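Local coordinates for FAA hydrolase family protein (Pseudomonas aeruginosa, PDB 6J5Y), which probably hydrolyses fumarylpyruvate to fumarate and pyruvate, a carbon-carbon bond cleavage that depends on a bound divalent metal ion, here manganese, at residues 58-63 and 139-144; 94-99 and 186-191; 104-109 and 145-150. All coordinates share one frame; numbering follows the deposited sequence.

Contact 1: residues 58-63 and 139-144; sequences AVVPVA and SAPIGP
V59 and I142 meet on one face of a parallel strand pair. Their side chains cross at a slant, and CG1 of V59 lies 3.5 Å from CG2 of I142. V59 turns this methyl anti to its own backbone N (chi1 175°), which points it along its own strand, to where I142 CG2 reaches across. Its other methyl, CG2, rests 4.1 Å from A140 CB, so the small alanine forms the low spot beside the two branched residues. L12 of strand 11-13 packs on V59 and I142. The strands 59-61 and 140-142 run in the same direction as neighbours in the mixed sheet of the FAH-family domain, and 140-147 pairs with 105-116 on its other edge. A140 N donates to A58 O, V60 N to A140 O and I142 N to V60 O. V62 N donates to I142 O at 2.8 Å. The other face carries V60 and P141. V60 CG1 lies 4.2 Å from P141 CG, and L68 of strand 67-71 touches both residues. Past the strands, P144 presses CD to 3.2 Å from V62 O. At the opposite end A58 CB sits against S139 OG, 3.4 Å away, while that hydroxyl is hydrogen-bonded to F136 O.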
ATOM      1  N   ALA A  58      -8.648  -5.783   5.170  1.00 20.30           N
ATOM      2  CA  ALA A  58      -7.220  -6.148   5.249  1.00 19.70           C
ATOM      3  C   ALA A  58      -6.407  -4.937   5.719  1.00 20.75           C
ATOM      4  O   ALA A  58      -5.267  -5.134   6.182  1.00 17.26           O
ATOM      5  CB  ALA A  58      -6.762  -6.642   3.900  1.00 20.15           C
ATOM      6  N   VAL A  59      -6.981  -3.714   5.654  1.00 22.32           N
ATOM      7  CA  VAL A  59      -6.272  -2.467   6.073  1.00 22.19           C
ATOM      8  C   VAL A  59      -6.266  -2.381   7.606  1.00 24.72           C
ATOM      9  O   VAL A  59      -7.375  -2.499   8.237  1.00 21.21           O
ATOM     10  CB  VAL A  59      -6.891  -1.210   5.423  1.00 23.04           C
ATOM     11  CG1 VAL A  59      -6.258   0.074   5.946  1.00 22.59           C
ATOM     12  CG2 VAL A  59      -6.762  -1.267   3.910  1.00 21.42           C
ATOM     13  N   VAL A  60      -5.085  -2.224   8.210  1.00 24.65           N
ATOM     14  CA  VAL A  60      -4.995  -2.112   9.695  1.00 24.96           C
ATOM     15  C   VAL A  60      -4.244  -0.837  10.067  1.00 22.76           C
ATOM     16  O   VAL A  60      -3.023  -0.730   9.968  1.00 22.95           O
ATOM     17  CB  VAL A  60      -4.514  -3.412  10.376  1.00 28.72           C
ATOM     18  CG1 VAL A  60      -3.527  -4.203   9.550  1.00 33.27           C
ATOM     19  CG2 VAL A  60      -4.022  -3.200  11.798  1.00 26.78           C
ATOM     20  N   PRO A  61      -5.015   0.196  10.481  1.00 24.06           N
ATOM     21  CA  PRO A  61      -4.472   1.483  10.923  1.00 23.92           C
ATOM     22  C   PRO A  61      -3.508   1.307  12.102  1.00 25.38           C
ATOM     23  O   PRO A  61      -3.827   0.565  13.012  1.00 22.21           O
ATOM     24  CB  PRO A  61      -5.715   2.259  11.412  1.00 24.28           C
ATOM     25  CG  PRO A  61      -6.844   1.649  10.620  1.00 24.91           C
ATOM     26  CD  PRO A  61      -6.493   0.178  10.528  1.00 24.46           C
ATOM     27  N   VAL A  62      -2.342   1.946  12.029  1.00 23.91           N
ATOM     28  CA  VAL A  62      -1.312   1.913  13.103  1.00 24.02           C
ATOM     29  C   VAL A  62      -1.093   3.365  13.549  1.00 25.59           C
ATOM     30  O   VAL A  62      -0.710   4.181  12.691  1.00 22.78           O
ATOM     31  CB  VAL A  62      -0.009   1.272  12.600  1.00 25.12           C
ATOM     32  CG1 VAL A  62       1.006   1.154  13.725  1.00 25.42           C
ATOM     33  CG2 VAL A  62      -0.242  -0.091  11.925  1.00 23.51           C
ATOM     34  N   ALA A  63      -1.367   3.692  14.811  1.00 27.72           N
ATOM     35  CA  ALA A  63      -1.203   5.070  15.333  1.00 27.53           C
ATOM     36  C   ALA A  63       0.291   5.408  15.327  1.00 29.31           C
ATOM     37  O   ALA A  63       1.103   4.480  15.510  1.00 31.78           O
ATOM     38  CB  ALA A  63      -1.796   5.183  16.721  1.00 28.72           C
ATOM     39  N   SER A 139      -3.405  -7.779   5.684  1.00 17.74           N
ATOM     40  CA  SER A 139      -2.324  -7.758   4.668  1.00 17.91           C
ATOM     41  C   SER A 139      -1.933  -6.324   4.321  1.00 17.45           C
ATOM     42  O   SER A 139      -0.994  -6.177   3.505  1.00 18.69           O
ATOM     43  CB  SER A 139      -2.710  -8.523   3.429  1.00 17.78           C
ATOM     44  OG  SER A 139      -3.815  -7.942   2.767  1.00 17.71           O
ATOM     45  N   ALA A 140      -2.561  -5.309   4.928  1.00 16.67           N
ATOM     46  CA  ALA A 140      -2.288  -3.889   4.594  1.00 17.26           C
ATOM     47  C   ALA A 140      -2.227  -3.011   5.829  1.00 18.27           C
ATOM     48  O   ALA A 140      -3.096  -2.167   6.022  1.00 17.82           O
ATOM     49  CB  ALA A 140      -3.301  -3.350   3.610  1.00 16.72           C
ATOM     50  N   PRO A 141      -1.144  -3.108   6.633  1.00 19.60           N
ATOM     51  CA  PRO A 141      -0.871  -2.099   7.654  1.00 20.15           C
ATOM     52  C   PRO A 141      -0.664  -0.709   7.033  1.00 19.72           C
ATOM     53  O   PRO A 141      -0.064  -0.585   5.975  1.00 18.98           O
ATOM     54  CB  PRO A 141       0.407  -2.635   8.322  1.00 19.83           C
ATOM     55  CG  PRO A 141       0.355  -4.136   8.053  1.00 18.85           C
ATOM     56  CD  PRO A 141      -0.128  -4.178   6.617  1.00 18.58           C
ATOM     57  N   ILE A 142      -1.122   0.325   7.722  1.00 19.08           N
ATOM     58  CA  ILE A 142      -1.026   1.721   7.219  1.00 19.71           C
ATOM     59  C   ILE A 142      -0.945   2.694   8.399  1.00 20.68           C
ATOM     60  O   ILE A 142      -1.585   2.423   9.426  1.00 20.47           O
ATOM     61  CB  ILE A 142      -2.231   2.015   6.306  1.00 21.26           C
ATOM     62  CG1 ILE A 142      -2.067   3.338   5.569  1.00 22.62           C
ATOM     63  CG2 ILE A 142      -3.535   1.972   7.097  1.00 22.32           C
ATOM     64  CD1 ILE A 142      -3.145   3.575   4.536  1.00 24.90           C
ATOM     65  N   GLY A 143      -0.186   3.782   8.230  1.00 18.40           N
ATOM     66  CA  GLY A 143      -0.039   4.838   9.238  1.00 20.98           C
ATOM     67  C   GLY A 143      -1.194   5.830   9.174  1.00 20.62           C
ATOM     68  O   GLY A 143      -2.085   5.701   8.332  1.00 21.18           O
ATOM     69  N   PRO A 144      -1.164   6.875  10.029  1.00 22.80           N
ATOM     70  CA  PRO A 144      -2.081   8.004   9.920  1.00 23.22           C
ATOM     71  C   PRO A 144      -2.094   8.657   8.530  1.00 22.96           C
ATOM     72  O   PRO A 144      -1.102   8.647   7.816  1.00 25.46           O
ATOM     73  CB  PRO A 144      -1.610   8.998  10.993  1.00 24.20           C
ATOM     74  CG  PRO A 144      -0.274   8.488  11.468  1.00 24.15           C
ATOM     75  CD  PRO A 144      -0.253   7.009  11.175  1.00 24.27           C
TER

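Contact 2: residues 94-99 and 186-191; sequences CDIPLE and YLSRFF
S188 is gripped by the backbone of D95 and I96, and this is the tight part of the contact. D95 N donates to S188 O at 2.9 Å. The bond is almost straight at hydrogen (176°), but the donor stands well above the carbonyl plane. I96 N donates to S188 OG, also at 2.9 Å. The hydroxyl sits between the backbone N and the carbonyl carbon of its own residue (chi1 77°), where it can face the incoming N-H. It has a second partner within its helix, S185 O. I96 closes over this polar pair. Its CD1 lies 3.9 Å from S188 CB, and V184 and H104 pack on the same isoleucine.

The outer side is looser and largely exposed. D95 OD1 comes to 3.4 Å from R189 CA, but it stays 5.7 Å from R189 NE. The opposite charges therefore make no direct contact. The arginine chain runs extended, and its guanidinium lies with one face over Y186 CD1. L98 CD2 reaches Y186 CE1 at 4.1 Å, an oblique touch and a light one. W178 meets the Y186 ring edge-to-face, and F51 of strand 50-54 also touches this residue.

The arrangement is a loop docked on the last turns of a helix: a serine offers both its carbonyl and its hydroxyl to successive backbone N-H groups just ahead of helix 98-101.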
ATOM      1  N   CYS A  94     -14.223   9.056 -13.424  1.00 23.59           N
ATOM      2  CA  CYS A  94     -13.896   8.099 -14.511  1.00 28.60           C
ATOM      3  C   CYS A  94     -13.007   8.829 -15.508  1.00 28.53           C
ATOM      4  O   CYS A  94     -13.287  10.034 -15.743  1.00 25.02           O
ATOM      5  CB  CYS A  94     -15.143   7.645 -15.265  1.00 32.68           C
ATOM      6  SG  CYS A  94     -16.408   6.916 -14.195  1.00 42.17           S
ATOM      7  N   ASP A  95     -12.028   8.140 -16.083  1.00 26.07           N
ATOM      8  CA  ASP A  95     -11.170   8.700 -17.158  1.00 30.52           C
ATOM      9  C   ASP A  95     -10.708  10.096 -16.751  1.00 28.84           C
ATOM     10  O   ASP A  95     -10.884  11.017 -17.549  1.00 28.70           O
ATOM     11  CB  ASP A  95     -11.926   8.792 -18.491  1.00 32.05           C
ATOM     12  CG  ASP A  95     -12.266   7.436 -19.084  1.00 34.55           C
ATOM     13  OD1 ASP A  95     -11.949   6.423 -18.456  1.00 34.57           O
ATOM     14  OD2 ASP A  95     -12.795   7.409 -20.188  1.00 43.48           O
ATOM     15  N   ILE A  96     -10.105  10.211 -15.567  1.00 28.56           N
ATOM     16  CA  ILE A  96      -9.652  11.496 -14.981  1.00 25.71           C
ATOM     17  C   ILE A  96      -8.411  11.948 -15.745  1.00 24.66           C
ATOM     18  O   ILE A  96      -7.382  11.259 -15.765  1.00 23.34           O
ATOM     19  CB  ILE A  96      -9.391  11.365 -13.467  1.00 25.25           C
ATOM     20  CG1 ILE A  96     -10.639  10.885 -12.711  1.00 25.37           C
ATOM     21  CG2 ILE A  96      -8.862  12.673 -12.911  1.00 22.78           C
ATOM     22  CD1 ILE A  96     -10.351  10.371 -11.312  1.00 25.84           C
ATOM     23  N   PRO A  97      -8.467  13.151 -16.353  1.00 22.78           N
ATOM     24  CA  PRO A  97      -7.289  13.738 -17.001  1.00 23.62           C
ATOM     25  C   PRO A  97      -6.062  13.833 -16.070  1.00 23.03           C
ATOM     26  O   PRO A  97      -6.213  14.136 -14.903  1.00 23.30           O
ATOM     27  CB  PRO A  97      -7.812  15.118 -17.417  1.00 24.68           C
ATOM     28  CG  PRO A  97      -9.304  14.879 -17.656  1.00 25.20           C
ATOM     29  CD  PRO A  97      -9.683  13.970 -16.503  1.00 24.80           C
ATOM     30  N   LEU A  98      -4.870  13.596 -16.607  1.00 25.71           N
ATOM     31  CA  LEU A  98      -3.584  13.646 -15.850  1.00 26.81           C
ATOM     32  C   LEU A  98      -3.451  14.982 -15.123  1.00 25.26           C
ATOM     33  O   LEU A  98      -3.012  14.981 -13.974  1.00 24.55           O
ATOM     34  CB  LEU A  98      -2.394  13.447 -16.792  1.00 28.09           C
ATOM     35  CG  LEU A  98      -2.358  12.115 -17.544  1.00 29.47           C
ATOM     36  CD1 LEU A  98      -1.195  12.100 -18.526  1.00 31.01           C
ATOM     37  CD2 LEU A  98      -2.235  10.946 -16.574  1.00 31.04           C
ATOM     38  N   GLU A  99      -3.866  16.075 -15.753  1.00 26.65           N
ATOM     39  CA  GLU A  99      -3.689  17.456 -15.219  1.00 26.89           C
ATOM     40  C   GLU A  99      -4.507  17.697 -13.940  1.00 27.58           C
ATOM     41  O   GLU A  99      -4.122  18.575 -13.171  1.00 28.00           O
ATOM     42  CB  GLU A  99      -4.051  18.471 -16.299  1.00 28.05           C
ATOM     43  CG  GLU A  99      -3.101  18.437 -17.492  1.00 26.87           C
ATOM     44  CD  GLU A  99      -3.463  17.430 -18.556  1.00 26.37           C
ATOM     45  OE1 GLU A  99      -4.544  16.860 -18.429  1.00 26.37           O
ATOM     46  OE2 GLU A  99      -2.663  17.226 -19.521  1.00 26.22           O
ATOM     47  N   TYR A 186      -5.005   6.272 -14.718  1.00 23.20           N
ATOM     48  CA  TYR A 186      -5.088   4.957 -15.419  1.00 23.96           C
ATOM     49  C   TYR A 186      -6.067   4.032 -14.682  1.00 22.48           C
ATOM     50  O   TYR A 186      -6.887   3.389 -15.331  1.00 23.74           O
ATOM     51  CB  TYR A 186      -3.700   4.381 -15.687  1.00 24.52           C
ATOM     52  CG  TYR A 186      -2.815   5.273 -16.520  1.00 26.69           C
ATOM     53  CD1 TYR A 186      -3.342   6.285 -17.311  1.00 29.61           C
ATOM     54  CD2 TYR A 186      -1.444   5.111 -16.527  1.00 29.92           C
ATOM     55  CE1 TYR A 186      -2.533   7.102 -18.081  1.00 32.89           C
ATOM     56  CE2 TYR A 186      -0.618   5.908 -17.305  1.00 31.52           C
ATOM     57  CZ  TYR A 186      -1.161   6.925 -18.066  1.00 33.85           C
ATOM     58  OH  TYR A 186      -0.357   7.746 -18.805  1.00 37.65           O
ATOM     59  N   LEU A 187      -6.019   3.981 -13.358  1.00 23.52           N
ATOM     60  CA  LEU A 187      -7.007   3.224 -12.539  1.00 23.83           C
ATOM     61  C   LEU A 187      -8.423   3.639 -12.946  1.00 22.76           C
ATOM     62  O   LEU A 187      -9.306   2.751 -13.107  1.00 22.61           O
ATOM     63  CB  LEU A 187      -6.711   3.544 -11.071  1.00 25.66           C
ATOM     64  CG  LEU A 187      -6.986   2.505  -9.995  1.00 27.05           C
ATOM     65  CD1 LEU A 187      -6.541   1.085 -10.361  1.00 25.87           C
ATOM     66  CD2 LEU A 187      -6.306   2.974  -8.715  1.00 25.15           C
ATOM     67  N   SER A 188      -8.639   4.943 -13.139  1.00 23.25           N
ATOM     68  CA  SER A 188      -9.971   5.537 -13.431  1.00 22.64           C
ATOM     69  C   SER A 188     -10.469   5.154 -14.836  1.00 21.79           C
ATOM     70  O   SER A 188     -11.618   5.476 -15.101  1.00 21.52           O
ATOM     71  CB  SER A 188      -9.970   7.049 -13.240  1.00 24.04           C
ATOM     72  OG  SER A 188      -9.351   7.727 -14.327  1.00 23.34           O
ATOM     73  N   ARG A 189      -9.635   4.569 -15.709  1.00 21.15           N
ATOM     74  CA  ARG A 189     -10.095   3.970 -16.998  1.00 22.68           C
ATOM     75  C   ARG A 189     -10.846   2.653 -16.747  1.00 21.46           C
ATOM     76  O   ARG A 189     -11.751   2.372 -17.514  1.00 18.95           O
ATOM     77  CB  ARG A 189      -8.930   3.644 -17.935  1.00 23.96           C
ATOM     78  CG  ARG A 189      -8.257   4.876 -18.514  1.00 27.38           C
ATOM     79  CD  ARG A 189      -7.074   4.529 -19.418  1.00 29.58           C
ATOM     80  NE  ARG A 189      -6.435   5.772 -19.858  1.00 30.96           N
ATOM     81  CZ  ARG A 189      -5.318   5.858 -20.567  1.00 32.25           C
ATOM     82  NH1 ARG A 189      -4.683   4.769 -20.944  1.00 33.91           N
ATOM     83  NH2 ARG A 189      -4.836   7.044 -20.897  1.00 33.84           N
ATOM     84  N   PHE A 190     -10.428   1.873 -15.736  1.00 20.23           N
ATOM     85  CA  PHE A 190     -10.918   0.500 -15.456  1.00 21.56           C
ATOM     86  C   PHE A 190     -12.026   0.445 -14.395  1.00 22.44           C
ATOM     87  O   PHE A 190     -12.796  -0.555 -14.385  1.00 22.47           O
ATOM     88  CB  PHE A 190      -9.732  -0.357 -15.032  1.00 22.40           C
ATOM     89  CG  PHE A 190      -8.759  -0.549 -16.159  1.00 23.57           C
ATOM     90  CD1 PHE A 190      -8.974  -1.519 -17.127  1.00 24.65           C
ATOM     91  CD2 PHE A 190      -7.650   0.269 -16.278  1.00 24.82           C
ATOM     92  CE1 PHE A 190      -8.082  -1.683 -18.174  1.00 23.97           C
ATOM     93  CE2 PHE A 190      -6.760   0.100 -17.323  1.00 24.35           C
ATOM     94  CZ  PHE A 190      -6.963  -0.897 -18.254  1.00 24.99           C
ATOM     95  N   PHE A 191     -12.081   1.442 -13.501  1.00 24.85           N
ATOM     96  CA  PHE A 191     -13.011   1.492 -12.344  1.00 23.41           C
ATOM     97  C   PHE A 191     -13.419   2.947 -12.120  1.00 25.01           C
ATOM     98  O   PHE A 191     -12.572   3.852 -12.304  1.00 25.22           O
ATOM     99  CB  PHE A 191     -12.343   0.976 -11.063  1.00 22.64           C
ATOM    100  CG  PHE A 191     -11.589  -0.325 -11.194  1.00 25.12           C
ATOM    101  CD1 PHE A 191     -12.247  -1.550 -11.099  1.00 24.72           C
ATOM    102  CD2 PHE A 191     -10.219  -0.328 -11.418  1.00 23.17           C
ATOM    103  CE1 PHE A 191     -11.548  -2.743 -11.222  1.00 23.51           C
ATOM    104  CE2 PHE A 191      -9.526  -1.516 -11.544  1.00 23.60           C
ATOM    105  CZ  PHE A 191     -10.191  -2.721 -11.453  1.00 23.57           C
TER

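Contact 3: residues 104-109 and 145-150; sequences HVWGYA and LYPASQ
Y108 and Y146 form a hydrogen-bonded pair in the antiparallel pairing of strands 105-116 and 140-147, within the mixed sheet of the fold. Y108 N donates to Y146 O at 2.9 Å, and Y146 N donates to Y108 O at 2.6 Å. G107 and P147 make the next, non-hydrogen-bonded pair. Here the backbones come close, with G107 CA 4.1 Å from P147 CA. On the other edge of strand 105-116, W106 and G107 both face A88 of strand 79-89 and form a classic beta bulge.

P147 is the N-cap residue of helix 148-151. Beyond it, A148 N donates to W106 O at 3.1 Å, so the first turn of the helix is tied to the bulge. Water 1 donates to the same W106 oxygen and accepts from S149 N.

In W106, CG anti to the backbone N (chi1 -166°) lays the indole alongside P147, pointing the same way. P147 CB sits over a face of its six-membered ring, a CH-pi contact of 4.3 Å to the centroid. L145 CD2 approaches the same ring obliquely, 3.9 Å from CE3. The other leucine methyl, CD1, points to the 105-109 backbone and lies 3.4 Å from Y108 O. The Y108 ring meets A148 CB at its edge, and its hydroxyl is hydrogen-bonded to H153.

The W106 carbonyl thus meets the first two N-H groups of the helix, A148 directly and S149 through the water. Strand and helix start are joined by polar bonds beside the apolar packing of W106 on P147.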
ATOM      1  N   HIS A 104      -7.737  14.746  -7.041  1.00 25.22           N
ATOM      2  CA  HIS A 104      -8.686  13.728  -6.495  1.00 25.27           C
ATOM      3  C   HIS A 104      -8.119  13.095  -5.219  1.00 23.71           C
ATOM      4  O   HIS A 104      -8.871  12.375  -4.538  1.00 23.59           O
ATOM      5  CB  HIS A 104      -9.031  12.677  -7.564  1.00 24.63           C
ATOM      6  CG  HIS A 104      -9.857  13.287  -8.646  1.00 28.16           C
ATOM      7  ND1 HIS A 104     -11.193  12.964  -8.846  1.00 27.24           N
ATOM      8  CD2 HIS A 104      -9.559  14.276  -9.525  1.00 27.10           C
ATOM      9  CE1 HIS A 104     -11.672  13.701  -9.841  1.00 29.26           C
ATOM     10  NE2 HIS A 104     -10.687  14.526 -10.269  1.00 27.63           N
ATOM     11  N   VAL A 105      -6.846  13.342  -4.910  1.00 22.11           N
ATOM     12  CA  VAL A 105      -6.156  12.700  -3.756  1.00 21.58           C
ATOM     13  C   VAL A 105      -6.312  13.617  -2.553  1.00 22.57           C
ATOM     14  O   VAL A 105      -5.675  14.681  -2.538  1.00 22.61           O
ATOM     15  CB  VAL A 105      -4.688  12.391  -4.064  1.00 21.73           C
ATOM     16  CG1 VAL A 105      -3.974  11.808  -2.862  1.00 23.40           C
ATOM     17  CG2 VAL A 105      -4.558  11.459  -5.259  1.00 21.69           C
ATOM     18  N   TRP A 106      -7.097  13.177  -1.575  1.00 22.07           N
ATOM     19  CA  TRP A 106      -7.351  13.906  -0.309  1.00 23.59           C
ATOM     20  C   TRP A 106      -6.115  13.886   0.602  1.00 23.24           C
ATOM     21  O   TRP A 106      -6.000  14.799   1.469  1.00 25.32           O
ATOM     22  CB  TRP A 106      -8.540  13.296   0.423  1.00 24.18           C
ATOM     23  CG  TRP A 106      -9.020  14.205   1.502  1.00 24.98           C
ATOM     24  CD1 TRP A 106      -9.882  15.245   1.360  1.00 25.16           C
ATOM     25  CD2 TRP A 106      -8.632  14.184   2.886  1.00 26.28           C
ATOM     26  NE1 TRP A 106     -10.069  15.870   2.563  1.00 28.45           N
ATOM     27  CE2 TRP A 106      -9.305  15.249   3.516  1.00 27.20           C
ATOM     28  CE3 TRP A 106      -7.787  13.382   3.653  1.00 26.02           C
ATOM     29  CZ2 TRP A 106      -9.167  15.520   4.873  1.00 26.49           C
ATOM     30  CZ3 TRP A 106      -7.651  13.649   4.997  1.00 26.57           C
ATOM     31  CH2 TRP A 106      -8.342  14.699   5.599  1.00 25.06           C
ATOM     32  N   GLY A 107      -5.278  12.852   0.520  1.00 21.74           N
ATOM     33  CA  GLY A 107      -4.191  12.667   1.502  1.00 21.57           C
ATOM     34  C   GLY A 107      -3.299  11.486   1.186  1.00 23.21           C
ATOM     35  O   GLY A 107      -3.567  10.783   0.176  1.00 24.01           O
ATOM     36  N   TYR A 108      -2.265  11.292   2.010  1.00 22.59           N
ATOM     37  CA  TYR A 108      -1.165  10.312   1.806  1.00 21.01           C
ATOM     38  C   TYR A 108      -0.825   9.654   3.149  1.00 21.96           C
ATOM     39  O   TYR A 108      -1.075  10.249   4.219  1.00 22.68           O
ATOM     40  CB  TYR A 108       0.056  10.989   1.173  1.00 20.83           C
ATOM     41  CG  TYR A 108      -0.180  11.641  -0.162  1.00 21.10           C
ATOM     42  CD1 TYR A 108      -0.690  12.929  -0.244  1.00 21.34           C
ATOM     43  CD2 TYR A 108       0.140  11.001  -1.356  1.00 20.83           C
ATOM     44  CE1 TYR A 108      -0.907  13.553  -1.456  1.00 19.89           C
ATOM     45  CE2 TYR A 108      -0.084  11.615  -2.581  1.00 21.37           C
ATOM     46  CZ  TYR A 108      -0.597  12.901  -2.637  1.00 22.00           C
ATOM     47  OH  TYR A 108      -0.867  13.527  -3.836  1.00 23.41           O
ATOM     48  N   ALA A 109      -0.382   8.392   3.117  1.00 19.94           N
ATOM     49  CA  ALA A 109       0.052   7.654   4.322  1.00 19.06           C
ATOM     50  C   ALA A 109       1.153   6.659   3.937  1.00 19.57           C
ATOM     51  O   ALA A 109       1.334   6.391   2.747  1.00 21.26           O
ATOM     52  CB  ALA A 109      -1.143   6.992   4.953  1.00 19.04           C
ATOM     53  N   LEU A 145      -3.254   9.170   8.154  1.00 23.05           N
ATOM     54  CA  LEU A 145      -3.461   9.807   6.837  1.00 23.24           C
ATOM     55  C   LEU A 145      -3.080  11.286   6.938  1.00 22.54           C
ATOM     56  O   LEU A 145      -3.666  11.984   7.764  1.00 21.51           O
ATOM     57  CB  LEU A 145      -4.916   9.617   6.417  1.00 21.30           C
ATOM     58  CG  LEU A 145      -5.232  10.024   4.981  1.00 23.39           C
ATOM     59  CD1 LEU A 145      -4.339   9.303   3.986  1.00 22.77           C
ATOM     60  CD2 LEU A 145      -6.694   9.759   4.682  1.00 25.42           C
ATOM     61  N   TYR A 146      -2.140  11.748   6.114  1.00 22.44           N
ATOM     62  CA  TYR A 146      -1.745  13.186   6.086  1.00 22.66           C
ATOM     63  C   TYR A 146      -2.522  13.913   4.994  1.00 22.23           C
ATOM     64  O   TYR A 146      -2.371  13.592   3.810  1.00 21.50           O
ATOM     65  CB  TYR A 146      -0.237  13.334   5.882  1.00 23.98           C
ATOM     66  CG  TYR A 146       0.575  12.989   7.109  1.00 26.35           C
ATOM     67  CD1 TYR A 146       0.677  11.685   7.553  1.00 25.08           C
ATOM     68  CD2 TYR A 146       1.253  13.972   7.816  1.00 28.18           C
ATOM     69  CE1 TYR A 146       1.421  11.360   8.672  1.00 26.49           C
ATOM     70  CE2 TYR A 146       2.015  13.665   8.932  1.00 28.08           C
ATOM     71  CZ  TYR A 146       2.080  12.356   9.369  1.00 27.79           C
ATOM     72  OH  TYR A 146       2.800  12.052  10.477  1.00 26.63           O
ATOM     73  N   PRO A 147      -3.370  14.914   5.328  1.00 22.15           N
ATOM     74  CA  PRO A 147      -4.078  15.676   4.294  1.00 23.09           C
ATOM     75  C   PRO A 147      -3.139  16.432   3.343  1.00 26.26           C
ATOM     76  O   PRO A 147      -2.168  17.047   3.818  1.00 24.97           O
ATOM     77  CB  PRO A 147      -4.926  16.692   5.065  1.00 22.86           C
ATOM     78  CG  PRO A 147      -4.989  16.161   6.485  1.00 24.13           C
ATOM     79  CD  PRO A 147      -3.750  15.320   6.689  1.00 23.03           C
ATOM     80  N   ALA A 148      -3.466  16.431   2.042  1.00 27.54           N
ATOM     81  CA  ALA A 148      -2.780  17.261   1.026  1.00 28.50           C
ATOM     82  C   ALA A 148      -2.985  18.750   1.368  1.00 30.49           C
ATOM     83  O   ALA A 148      -2.163  19.577   0.944  1.00 28.92           O
ATOM     84  CB  ALA A 148      -3.259  16.882  -0.352  1.00 27.87           C
ATOM     85  N   SER A 149      -3.998  19.087   2.172  1.00 32.15           N
ATOM     86  CA  SER A 149      -4.158  20.461   2.727  1.00 35.67           C
ATOM     87  C   SER A 149      -2.949  20.783   3.610  1.00 37.28           C
ATOM     88  O   SER A 149      -2.543  21.953   3.624  1.00 47.90           O
ATOM     89  CB  SER A 149      -5.465  20.631   3.468  1.00 33.96           C
ATOM     90  OG  SER A 149      -5.400  20.010   4.748  1.00 37.46           O
ATOM     91  N   GLN A 150      -2.368  19.789   4.294  1.00 41.20           N
ATOM     92  CA  GLN A 150      -1.110  19.953   5.078  1.00 39.78           C
ATOM     93  C   GLN A 150       0.101  19.775   4.151  1.00 40.88           C
ATOM     94  O   GLN A 150       0.888  20.731   4.050  1.00 40.37           O
ATOM     95  CB  GLN A 150      -1.009  18.987   6.257  1.00 41.43           C
ATOM     96  CG  GLN A 150      -1.976  19.289   7.403  1.00 45.78           C
ATOM     97  CD  GLN A 150      -2.039  18.177   8.434  1.00 48.99           C
ATOM     98  OE1 GLN A 150      -3.054  17.972   9.102  1.00 46.63           O
ATOM     99  NE2 GLN A 150      -0.960  17.416   8.550  1.00 39.97           N
TER
HETATM  100  O   HOH W   1      -6.555  17.500   2.076  1.00 26.48           O

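From the N terminus, residues 58-63 come first, and contact 1 closes when the chain returns to them at 139-144. Inside that span lie 94-99 and 104-109, so contact 1 crosses both other contacts. Contact 3 closes at 145-150, directly after 139-144, and is nested within the longer loop that contact 2 closes at 186-191. Strand 140-147 serves contacts 1 and 3 and links strand 59-61 to strand 105-116 in one mixed sheet. A109 CB packs against I142 CG1 where they meet. Contact 2 joins helix 180-190 to the loop before helix 98-101, and contacts 2 and 3 touch through their first segments. Contacts 1 and 2 lie about 26 Å apart, centre to centre.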